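Local coordinates for protein 3-carboxy-cis,cis-muconate cycloisomerase (PDB 1Q5N) that belongs to the fumarase/aspartase superfamily of largely helical proteins and assembles from four subunits, at residues A[178-181]-A[182-185]. Numbering follows the deposited sequence.
Sequences KRDL and DRIN
Two turns in the C-terminal half of helix 166-191 bring K178 to D182 and D180 to R183, one salt bridge spanning four residues and the other three. Backbone bonds from each residue to the one four back run through both turns; I184 N to D180 O, at 2.9 Å, is one of them. K178 starts away from D182, but its chain turns about the CB-CG bond (chi2 88°) and then runs extended to NZ, which helps to bring NZ back to D182 OD2 at 2.7 Å, meeting the syn lone pair. D182 OD1 stays farther off, at 3.5 Å from NZ, which makes the grip one-sided. R183 keeps CG beside its backbone N and stretches back along the helix over R179 O, its CG 3.3 Å from that oxygen. Its NH1 then reaches D180 OD1 at 2.9 Å, the oxygen lying at the edge of the guanidinium and in its plane. The bond is weak, bent to 122° at the hydrogen, and the two flat groups are turned 51° apart. D180 OD2 has a weak hydrogen bond from N250 on helix 235-261. R183 NH2 comes within 4.5 Å of R179 NE, for both converge on D235 of the second subunit, and E239 of that subunit also takes R183 NH2. The shared carboxylate of D235 probably balances both buried arginine charges, tying this helix face into the subunit interface.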
# COMPACT_ATOMS: atom_id res chain seq x y z
N LYS A 178 -21.59 -13.96 7.89
CA LYS A 178 -21.47 -15.30 8.43
C LYS A 178 -20.09 -15.87 8.10
O LYS A 178 -19.47 -16.49 8.94
CB LYS A 178 -22.64 -16.17 7.93
CG LYS A 178 -22.29 -17.41 7.20
CD LYS A 178 -22.08 -18.62 8.08
CE LYS A 178 -21.61 -19.74 7.15
NZ LYS A 178 -21.16 -20.98 7.89
N ARG A 179 -19.57 -15.64 6.89
CA ARG A 179 -18.23 -16.15 6.58
C ARG A 179 -17.15 -15.45 7.48
O ARG A 179 -16.11 -16.04 7.82
CB ARG A 179 -17.91 -15.98 5.09
CG ARG A 179 -18.70 -16.88 4.20
CD ARG A 179 -18.18 -16.81 2.77
NE ARG A 179 -18.39 -15.49 2.12
CZ ARG A 179 -19.56 -15.04 1.66
NH1 ARG A 179 -20.66 -15.77 1.76
NH2 ARG A 179 -19.63 -13.87 1.04
N ASP A 180 -17.42 -14.21 7.89
CA ASP A 180 -16.51 -13.52 8.78
C ASP A 180 -16.53 -14.17 10.17
O ASP A 180 -15.49 -14.27 10.83
CB ASP A 180 -16.89 -12.06 8.92
CG ASP A 180 -16.61 -11.26 7.66
OD1 ASP A 180 -15.69 -11.64 6.90
OD2 ASP A 180 -17.32 -10.25 7.43
N LEU A 181 -17.72 -14.54 10.63
CA LEU A 181 -17.86 -15.21 11.91
C LEU A 181 -17.07 -16.54 11.86
O LEU A 181 -16.39 -16.90 12.80
CB LEU A 181 -19.34 -15.48 12.18
CG LEU A 181 -20.10 -14.65 13.21
CD1 LEU A 181 -19.37 -13.45 13.75
CD2 LEU A 181 -21.39 -14.27 12.56
N ASP A 182 -17.11 -17.24 10.73
CA ASP A 182 -16.38 -18.47 10.63
C ASP A 182 -14.86 -18.22 10.67
O ASP A 182 -14.10 -18.98 11.30
CB ASP A 182 -16.72 -19.20 9.33
CG ASP A 182 -18.17 -19.76 9.28
OD1 ASP A 182 -18.85 -19.86 10.34
OD2 ASP A 182 -18.61 -20.13 8.16
N ARG A 183 -14.42 -17.18 9.96
CA ARG A 183 -13.00 -16.86 9.93
C ARG A 183 -12.47 -16.52 11.32
O ARG A 183 -11.41 -16.98 11.71
CB ARG A 183 -12.74 -15.69 9.01
CG ARG A 183 -12.83 -16.05 7.55
CD ARG A 183 -12.64 -14.79 6.68
NE ARG A 183 -12.90 -15.15 5.30
CZ ARG A 183 -13.93 -14.67 4.59
NH1 ARG A 183 -14.79 -13.80 5.13
NH2 ARG A 183 -14.10 -15.09 3.34
N ILE A 184 -13.24 -15.72 12.05
CA ILE A 184 -12.85 -15.33 13.39
C ILE A 184 -12.71 -16.59 14.29
O ILE A 184 -11.70 -16.75 14.97
CB ILE A 184 -13.87 -14.35 14.01
CG1 ILE A 184 -13.71 -12.98 13.36
CG2 ILE A 184 -13.69 -14.30 15.54
CD1 ILE A 184 -14.64 -11.92 13.87
N ASN A 185 -13.69 -17.49 14.26
CA ASN A 185 -13.62 -18.66 15.11
C ASN A 185 -12.47 -19.57 14.73
O ASN A 185 -11.85 -20.15 15.60
CB ASN A 185 -14.95 -19.45 15.11
CG ASN A 185 -16.03 -18.76 15.93
OD1 ASN A 185 -15.78 -18.25 17.03
ND2 ASN A 185 -17.25 -18.72 15.38